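Local coordinates for protein collagen adhesin (Staphylococcus aureus, PDB 2F68) that binds collagen as a bacterial surface adhesin, probably by wrapping two extracellular beta-rich domains around the collagen triple helix, at residues G44-Q47 and N48-I52; A83-P87 and D88-I92; D96-E99 and K100-D103. All blocks are in the same frame, centred on the assembly; numbering follows the deposited sequence.

Contact 1 (G44-Q47 and N48-I52); sequences GKIQ and NGDMI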
ATOM      1  N   GLY A  44      16.338  28.301  16.075  1.00 24.03           N
ATOM      2  CA  GLY A  44      17.085  28.798  14.921  1.00 23.41           C
ATOM      3  C   GLY A  44      16.207  29.120  13.727  1.00 24.59           C
ATOM      4  O   GLY A  44      15.259  28.390  13.430  1.00 24.27           O
ATOM      5  N   LYS A  45      16.534  30.215  13.042  1.00 24.04           N
ATOM      6  CA  LYS A  45      15.787  30.671  11.869  1.00 24.58           C
ATOM      7  C   LYS A  45      15.914  29.687  10.705  1.00 24.27           C
ATOM      8  O   LYS A  45      17.019  29.272  10.348  1.00 24.90           O
ATOM      9  CB  LYS A  45      16.262  32.067  11.444  1.00 24.35           C
ATOM     10  CG  LYS A  45      15.452  32.700  10.318  1.00 26.96           C
ATOM     11  CD  LYS A  45      16.051  34.032   9.884  1.00 26.86           C
ATOM     12  CE  LYS A  45      15.361  34.582   8.642  1.00 28.87           C
ATOM     13  NZ  LYS A  45      13.954  35.001   8.902  1.00 32.42           N
ATOM     14  N   ILE A  46      14.772  29.319  10.128  1.00 24.26           N
ATOM     15  CA  ILE A  46      14.725  28.396   8.994  1.00 24.46           C
ATOM     16  C   ILE A  46      15.139  29.120   7.711  1.00 26.01           C
ATOM     17  O   ILE A  46      14.556  30.145   7.346  1.00 24.14           O
ATOM     18  CB  ILE A  46      13.323  27.751   8.833  1.00 24.92           C
ATOM     19  CG1 ILE A  46      12.900  27.058  10.136  1.00 22.76           C
ATOM     20  CG2 ILE A  46      13.312  26.759   7.668  1.00 26.54           C
ATOM     21  CD1 ILE A  46      11.408  26.785  10.251  1.00 23.47           C
ATOM     22  N   GLN A  47      16.152  28.575   7.040  1.00 26.87           N
ATOM     23  CA  GLN A  47      16.731  29.195   5.848  1.00 29.41           C
ATOM     24  C   GLN A  47      16.438  28.397   4.577  1.00 28.13           C
ATOM     25  O   GLN A  47      15.828  27.325   4.629  1.00 26.99           O
ATOM     26  CB  GLN A  47      18.244  29.367   6.022  1.00 27.82           C
ATOM     27  CG  GLN A  47      18.650  30.325   7.139  1.00 33.36           C
ATOM     28  CD  GLN A  47      20.149  30.348   7.384  1.00 33.74           C
ATOM     29  OE1 GLN A  47      20.608  30.110   8.500  1.00 41.43           O
ATOM     30  NE2 GLN A  47      20.920  30.635   6.339  1.00 40.62           N
ATOM     31  N   ASN A  48      16.873  28.936   3.438  1.00 27.74           N
ATOM     32  CA  ASN A  48      16.753  28.266   2.147  1.00 28.36           C
ATOM     33  C   ASN A  48      17.698  27.072   2.047  1.00 27.66           C
ATOM     34  O   ASN A  48      18.904  27.202   2.274  1.00 27.43           O
ATOM     35  CB  ASN A  48      17.014  29.261   1.006  1.00 29.01           C
ATOM     36  CG  ASN A  48      17.064  28.596  -0.366  1.00 30.09           C
ATOM     37  OD1 ASN A  48      16.279  27.697  -0.671  1.00 32.61           O
ATOM     38  ND2 ASN A  48      17.990  29.049  -1.203  1.00 33.00           N
ATOM     39  N   GLY A  49      17.139  25.912   1.712  1.00 28.18           N
ATOM     40  CA  GLY A  49      17.918  24.685   1.569  1.00 27.37           C
ATOM     41  C   GLY A  49      17.952  23.822   2.816  1.00 27.88           C
ATOM     42  O   GLY A  49      18.539  22.737   2.807  1.00 28.04           O
ATOM     43  N   ASP A  50      17.326  24.304   3.888  1.00 25.70           N
ATOM     44  CA  ASP A  50      17.253  23.570   5.150  1.00 24.51           C
ATOM     45  C   ASP A  50      16.344  22.351   5.028  1.00 23.29           C
ATOM     46  O   ASP A  50      15.278  22.424   4.410  1.00 23.28           O
ATOM     47  CB  ASP A  50      16.761  24.485   6.276  1.00 24.37           C
ATOM     48  CG  ASP A  50      17.754  25.585   6.624  1.00 26.70           C
ATOM     49  OD1 ASP A  50      18.720  25.802   5.860  1.00 23.81           O
ATOM     50  OD2 ASP A  50      17.564  26.238   7.671  1.00 25.85           O
ATOM     51  N   MET A  51      16.771  21.235   5.614  1.00 23.78           N
ATOM     52  CA  MET A  51      15.997  19.995   5.556  1.00 25.60           C
ATOM     53  C   MET A  51      15.808  19.308   6.909  1.00 23.56           C
ATOM     54  O   MET A  51      16.721  19.271   7.737  1.00 22.10           O
ATOM     55  CB  MET A  51      16.578  19.013   4.527  1.00 25.34           C
ATOM     56  CG  MET A  51      18.071  18.724   4.662  1.00 29.08           C
ATOM     57  SD  MET A  51      18.569  17.157   3.909  1.00 34.69           S
ATOM     58  CE  MET A  51      18.042  17.369   2.208  1.00 37.09           C
ATOM     59  N   ILE A  52      14.606  18.772   7.111  1.00 22.49           N
ATOM     60  CA  ILE A  52      14.265  18.002   8.303  1.00 20.37           C
ATOM     61  C   ILE A  52      14.050  16.540   7.908  1.00 20.97           C
ATOM     62  O   ILE A  52      13.220  16.239   7.045  1.00 20.55           O
ATOM     63  CB  ILE A  52      13.001  18.563   9.004  1.00 19.46           C
ATOM     64  CG1 ILE A  52      13.259  19.981   9.527  1.00 21.68           C
ATOM     65  CG2 ILE A  52      12.558  17.639  10.136  1.00 20.69           C
ATOM     66  CD1 ILE A  52      12.000  20.783   9.823  1.00 20.57           C
TER
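Gln47 and Asp50 stand at the two ends of a type II beta turn, with Asn48 and Gly49 as its corner residues. The backbone bond that would normally close such a turn is weak: Asp50 N lies 3.5 Å from Gln47 O. Gly49 has a positive phi of 95°, as is usual at the third position of a type II turn.

The firmer link comes from the Asp50 side chain, which reaches back over the turn to its first residue. Asp50 OD2 accepts the backbone N-H of Gln47, N to OD2 2.8 Å, and the bond is nearly straight, 166° at the hydrogen. The N-H meets the carboxylate from above its plane, 70° out of it. Asp50 CG lies anti to its own carbonyl carbon, beside the backbone N, and this swings the group back across the turn. Asp50 OD1 then rests 3.6 Å from Gln47 CB, while the amide end of Gln47 leads away from the turn. On the buried side, Ile46 CG2 comes within 4.3 Å of Asp50 OD2, and Ile46 also packs on Phe39 and Phe94.

Asp50 OD2 is also salt-bridged to Arg10, so the oxygen that holds the turn has a positive partner too, which would probably stabilise its charge in this buried setting. The result is a tight turn carrying a side-chain-to-backbone bond from its fourth residue to its first, placed where the chain enters strand 50-54 of the Ig-like domain.

Contact 2 (A83-P87 and D88-I92); sequences AVITP and DGATI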
ATOM      1  N   ALA A  83       7.139  18.290   1.468  1.00 25.07           N
ATOM      2  CA  ALA A  83       7.240  17.061   2.248  1.00 24.22           C
ATOM      3  C   ALA A  83       7.321  15.846   1.327  1.00 24.07           C
ATOM      4  O   ALA A  83       6.333  15.471   0.693  1.00 24.53           O
ATOM      5  CB  ALA A  83       6.056  16.933   3.201  1.00 23.43           C
ATOM      6  N   VAL A  84       8.505  15.243   1.255  1.00 23.09           N
ATOM      7  CA  VAL A  84       8.727  14.070   0.413  1.00 23.96           C
ATOM      8  C   VAL A  84       8.891  12.820   1.278  1.00 23.87           C
ATOM      9  O   VAL A  84       9.862  12.693   2.028  1.00 24.12           O
ATOM     10  CB  VAL A  84       9.951  14.250  -0.527  1.00 24.04           C
ATOM     11  CG1 VAL A  84      10.159  13.011  -1.393  1.00 23.16           C
ATOM     12  CG2 VAL A  84       9.779  15.485  -1.404  1.00 26.38           C
ATOM     13  N   ILE A  85       7.927  11.909   1.169  1.00 23.22           N
ATOM     14  CA  ILE A  85       7.944  10.659   1.927  1.00 22.65           C
ATOM     15  C   ILE A  85       8.314   9.495   1.007  1.00 22.69           C
ATOM     16  O   ILE A  85       7.706   9.305  -0.047  1.00 20.87           O
ATOM     17  CB  ILE A  85       6.585  10.381   2.642  1.00 21.82           C
ATOM     18  CG1 ILE A  85       6.174  11.556   3.538  1.00 22.18           C
ATOM     19  CG2 ILE A  85       6.653   9.105   3.474  1.00 22.92           C
ATOM     20  CD1 ILE A  85       5.215  12.541   2.889  1.00 24.35           C
ATOM     21  N   THR A  86       9.330   8.736   1.413  1.00 21.46           N
ATOM     22  CA  THR A  86       9.791   7.559   0.676  1.00 21.19           C
ATOM     23  C   THR A  86       9.816   6.333   1.600  1.00 21.65           C
ATOM     24  O   THR A  86       9.851   6.489   2.824  1.00 20.25           O
ATOM     25  CB  THR A  86      11.195   7.784   0.054  1.00 22.34           C
ATOM     26  OG1 THR A  86      12.103   8.258   1.058  1.00 22.44           O
ATOM     27  CG2 THR A  86      11.132   8.789  -1.090  1.00 23.06           C
ATOM     28  N   PRO A  87       9.788   5.110   1.023  1.00 21.12           N
ATOM     29  CA  PRO A  87       9.812   3.861   1.800  1.00 21.60           C
ATOM     30  C   PRO A  87      10.963   3.726   2.806  1.00 21.17           C
ATOM     31  O   PRO A  87      10.901   2.871   3.692  1.00 21.75           O
ATOM     32  CB  PRO A  87       9.940   2.782   0.721  1.00 22.62           C
ATOM     33  CG  PRO A  87       9.330   3.387  -0.479  1.00 20.34           C
ATOM     34  CD  PRO A  87       9.701   4.836  -0.425  1.00 21.84           C
ATOM     35  N   ASP A  88      11.992   4.562   2.670  1.00 20.91           N
ATOM     36  CA  ASP A  88      13.166   4.488   3.539  1.00 20.78           C
ATOM     37  C   ASP A  88      13.421   5.755   4.361  1.00 20.42           C
ATOM     38  O   ASP A  88      14.268   5.754   5.257  1.00 20.63           O
ATOM     39  CB  ASP A  88      14.414   4.123   2.722  1.00 22.00           C
ATOM     40  CG  ASP A  88      14.342   2.723   2.125  1.00 22.40           C
ATOM     41  OD1 ASP A  88      13.627   1.859   2.680  1.00 22.73           O
ATOM     42  OD2 ASP A  88      15.010   2.485   1.096  1.00 26.88           O
ATOM     43  N   GLY A  89      12.688   6.827   4.063  1.00 19.13           N
ATOM     44  CA  GLY A  89      12.840   8.089   4.788  1.00 20.94           C
ATOM     45  C   GLY A  89      11.866   9.182   4.390  1.00 21.58           C
ATOM     46  O   GLY A  89      11.242   9.118   3.330  1.00 20.77           O
ATOM     47  N   ALA A  90      11.738  10.188   5.252  1.00 20.34           N
ATOM     48  CA  ALA A  90      10.899  11.354   4.983  1.00 21.05           C
ATOM     49  C   ALA A  90      11.713  12.635   5.140  1.00 21.06           C
ATOM     50  O   ALA A  90      12.404  12.821   6.146  1.00 21.69           O
ATOM     51  CB  ALA A  90       9.689  11.367   5.906  1.00 19.83           C
ATOM     52  N   THR A  91      11.629  13.514   4.144  1.00 21.61           N
ATOM     53  CA  THR A  91      12.439  14.732   4.116  1.00 23.08           C
ATOM     54  C   THR A  91      11.591  15.987   3.899  1.00 22.98           C
ATOM     55  O   THR A  91      10.773  16.046   2.976  1.00 23.41           O
ATOM     56  CB  THR A  91      13.550  14.649   3.037  1.00 24.16           C
ATOM     57  OG1 THR A  91      14.190  13.367   3.099  1.00 23.00           O
ATOM     58  CG2 THR A  91      14.597  15.741   3.242  1.00 26.93           C
ATOM     59  N   ILE A  92      11.796  16.978   4.764  1.00 22.55           N
ATOM     60  CA  ILE A  92      11.135  18.278   4.653  1.00 23.76           C
ATOM     61  C   ILE A  92      12.144  19.314   4.168  1.00 24.63           C
ATOM     62  O   ILE A  92      13.049  19.702   4.910  1.00 23.60           O
ATOM     63  CB  ILE A  92      10.534  18.742   6.014  1.00 24.75           C
ATOM     64  CG1 ILE A  92       9.689  17.630   6.666  1.00 27.96           C
ATOM     65  CG2 ILE A  92       9.748  20.056   5.855  1.00 23.64           C
ATOM     66  CD1 ILE A  92       8.438  17.208   5.882  1.00 36.44           C
TER
HETATM   67  O   HOH W   1      12.275  11.347   1.536  1.00 32.79           O
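Thr86 and Gly89 frame the type I turn of a beta hairpin, Pro87 and Asp88 forming its corner between strands 78-86 and 89-94. The strand segments run antiparallel, at 172° and with axes 4.7 Å apart. Val84 and Thr91 form a hydrogen-bonded pair: Val84 N gives to Thr91 O at 3.0 Å, and Thr91 N returns a bond to Val84 O at 2.9 Å.

Gly89 N closes the turn on Thr86 O at 3.1 Å, coming from well above the carbonyl plane. In return Gly89 O accepts from two donors of Thr86. Thr86 N gives to Gly89 O at 2.7 Å. Thr86 OG1 gives to Gly89 O at 2.6 Å, its chi1 of 51° setting it between the backbone N and the carbonyl carbon. A water also donates to Gly89 O, gives its other proton to Val84 O, and accepts from Thr91 OG1, on the face carrying Val84, Thr86 and Thr91.

The other face is apolar. Ile92 bends its CD1 back to lie 3.6 Å from Ala83 CB, and Ile85 CG1 meets Ala90 CB at 4.2 Å. Ile85 and Ala90 both pack against Phe110 of strand 104-116.

The hairpin is thus two-sided: the Thr86 hydroxyl and a water, itself held by Thr91 OG1, serve the carbonyls of Gly89 and Val84, whereas aliphatic groups seal the other face against the domain interior.

Contact 3 (D96-E99 and K100-D103); sequences DKVE and KLSD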
ATOM      1  N   ASP A  96      13.479  29.225  -0.938  1.00 32.41           N
ATOM      2  CA  ASP A  96      13.821  30.626  -0.658  1.00 33.20           C
ATOM      3  C   ASP A  96      12.657  31.458  -0.107  1.00 32.99           C
ATOM      4  O   ASP A  96      12.873  32.525   0.473  1.00 33.37           O
ATOM      5  CB  ASP A  96      14.417  31.296  -1.905  1.00 34.04           C
ATOM      6  CG  ASP A  96      13.478  31.260  -3.102  1.00 37.84           C
ATOM      7  OD1 ASP A  96      12.470  31.999  -3.103  1.00 43.34           O
ATOM      8  OD2 ASP A  96      13.761  30.502  -4.053  1.00 46.36           O
ATOM      9  N   LYS A  97      11.435  30.963  -0.287  1.00 33.13           N
ATOM     10  CA  LYS A  97      10.226  31.679   0.130  1.00 32.91           C
ATOM     11  C   LYS A  97       9.965  31.608   1.640  1.00 32.31           C
ATOM     12  O   LYS A  97       9.080  32.298   2.152  1.00 30.52           O
ATOM     13  CB  LYS A  97       9.002  31.168  -0.644  1.00 33.61           C
ATOM     14  CG  LYS A  97       9.071  31.349  -2.160  1.00 36.23           C
ATOM     15  CD  LYS A  97       8.706  32.767  -2.585  1.00 43.40           C
ATOM     16  CE  LYS A  97       8.735  32.924  -4.100  1.00 45.89           C
ATOM     17  NZ  LYS A  97       7.645  32.165  -4.779  1.00 47.42           N
ATOM     18  N   VAL A  98      10.732  30.778   2.345  1.00 31.57           N
ATOM     19  CA  VAL A  98      10.588  30.626   3.796  1.00 32.19           C
ATOM     20  C   VAL A  98      11.385  31.690   4.567  1.00 33.10           C
ATOM     21  O   VAL A  98      11.153  31.908   5.760  1.00 31.60           O
ATOM     22  CB  VAL A  98      10.960  29.183   4.262  1.00 32.03           C
ATOM     23  CG1 VAL A  98      12.471  29.017   4.424  1.00 32.18           C
ATOM     24  CG2 VAL A  98      10.233  28.824   5.554  1.00 32.97           C
ATOM     25  N   GLU A  99      12.308  32.355   3.874  1.00 33.89           N
ATOM     26  CA  GLU A  99      13.178  33.365   4.483  1.00 35.44           C
ATOM     27  C   GLU A  99      12.458  34.684   4.772  1.00 34.75           C
ATOM     28  O   GLU A  99      12.899  35.461   5.622  1.00 35.33           O
ATOM     29  CB  GLU A  99      14.413  33.614   3.611  1.00 35.12           C
ATOM     30  CG  GLU A  99      15.405  32.453   3.586  1.00 37.57           C
ATOM     31  CD  GLU A  99      16.681  32.766   2.818  1.00 38.95           C
ATOM     32  OE1 GLU A  99      16.676  33.693   1.978  1.00 42.23           O
ATOM     33  OE2 GLU A  99      17.695  32.074   3.052  1.00 38.83           O
ATOM     34  N   LYS A 100      11.355  34.930   4.066  1.00 34.39           N
ATOM     35  CA  LYS A 100      10.546  36.131   4.281  1.00 34.42           C
ATOM     36  C   LYS A 100       9.592  35.983   5.472  1.00 32.93           C
ATOM     37  O   LYS A 100       9.003  36.965   5.930  1.00 32.20           O
ATOM     38  CB  LYS A 100       9.772  36.507   3.008  1.00 35.58           C
ATOM     39  CG  LYS A 100       8.640  35.552   2.636  1.00 38.96           C
ATOM     40  CD  LYS A 100       7.883  36.041   1.409  1.00 46.45           C
ATOM     41  CE  LYS A 100       6.681  35.157   1.099  1.00 47.51           C
ATOM     42  NZ  LYS A 100       7.072  33.801   0.619  1.00 47.01           N
ATOM     43  N   LEU A 101       9.454  34.754   5.965  1.00 30.16           N
ATOM     44  CA  LEU A 101       8.536  34.447   7.059  1.00 28.00           C
ATOM     45  C   LEU A 101       9.224  34.441   8.423  1.00 27.15           C
ATOM     46  O   LEU A 101      10.329  33.911   8.571  1.00 24.58           O
ATOM     47  CB  LEU A 101       7.841  33.102   6.820  1.00 28.51           C
ATOM     48  CG  LEU A 101       6.905  32.955   5.616  1.00 28.29           C
ATOM     49  CD1 LEU A 101       6.677  31.486   5.307  1.00 31.95           C
ATOM     50  CD2 LEU A 101       5.577  33.673   5.842  1.00 29.12           C
ATOM     51  N   SER A 102       8.557  35.037   9.406  1.00 26.14           N
ATOM     52  CA  SER A 102       9.014  35.034  10.793  1.00 26.91           C
ATOM     53  C   SER A 102       7.996  34.319  11.679  1.00 25.79           C
ATOM     54  O   SER A 102       6.824  34.201  11.308  1.00 25.07           O
ATOM     55  CB  SER A 102       9.246  36.464  11.289  1.00 28.07           C
ATOM     56  OG  SER A 102       8.061  37.237  11.202  1.00 30.86           O
ATOM     57  N   ASP A 103       8.450  33.852  12.844  1.00 23.96           N
ATOM     58  CA  ASP A 103       7.626  33.067  13.776  1.00 24.28           C
ATOM     59  C   ASP A 103       7.066  31.814  13.094  1.00 22.65           C
ATOM     60  O   ASP A 103       5.872  31.513  13.186  1.00 23.12           O
ATOM     61  CB  ASP A 103       6.499  33.923  14.380  1.00 24.34           C
ATOM     62  CG  ASP A 103       7.006  35.214  15.005  1.00 28.92           C
ATOM     63  OD1 ASP A 103       7.994  35.170  15.769  1.00 28.32           O
ATOM     64  OD2 ASP A 103       6.406  36.276  14.737  1.00 32.17           O
TER
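Lys100 curls its side chain round the carbonyl oxygen of Lys97, three residues earlier. Its CG sits between its own backbone N and carbonyl carbon, chi1 70°, and this puts Lys100 CG only 3.3 Å from Lys97 O. The chain then runs out extended until a bend at chi4, -69°, returns the ammonium group to the same oxygen. Lys100 NZ donates to Lys97 O at 2.9 Å, in the carbonyl plane and on a lone pair, with a C=O...N angle of 124°. The aliphatic chain and its charged end therefore both lie against one backbone oxygen.

The two lysine side chains cross at a slant. Lys100 NZ passes 3.5 Å from Lys97 CB, but Lys97 NZ and Lys100 NZ stay 5.7 Å apart, because Lys97 bends at chi2 and chi4 and carries its own NZ off to a salt bridge with Glu78. Lys100 also touches Glu78, whose charge would probably ease the nearness of two positive charges.

The backbone has helical angles from 96 to 99 without the regular bonds of a helix. A weak bond from Leu101 N to Val98 O, 3.3 Å long, closes the last bend. On the inner side Val98 CG2 and Leu101 CD1, both of buried residues, come loosely together at 4.4 Å.

All this belongs to the loop that carries the chain from strand 89-94 to strand 104-116. Lys97, Lys100 and Leu101 lean on strand 78-86, Leu101 at Val80, while Val98 touches Ile46 and Glu99 OE2 accepts the backbone N-H of Asn48 in the neighbouring loop, and Ser102 is bonded to Thr307 near the chain's C-terminal end, just before the chain turns its corner at Asp103.

All three contacts are local folds of the chain within one Ig-like domain. Contact 2 has four buried residues and a single exposed one among the ten that touch, while contacts 1 and 3 mix buried residues with exposed ones at the loops. Contacts 1 and 2 share a sheet: strand 50-54 lies beside strand 89-94, where Ile52 O probably accepts from Ile92 N. Contact 3 lies in the loop between two strands of the same sheet and meets contact 1 loop to loop, their centres about 10 Å apart. The hairpin relies on paired backbone bonds and a water; the two loops, with only weak backbone closures, rely on charged side chains bonded to the backbone, a carboxylate in contact 1 and an ammonium group in contact 3.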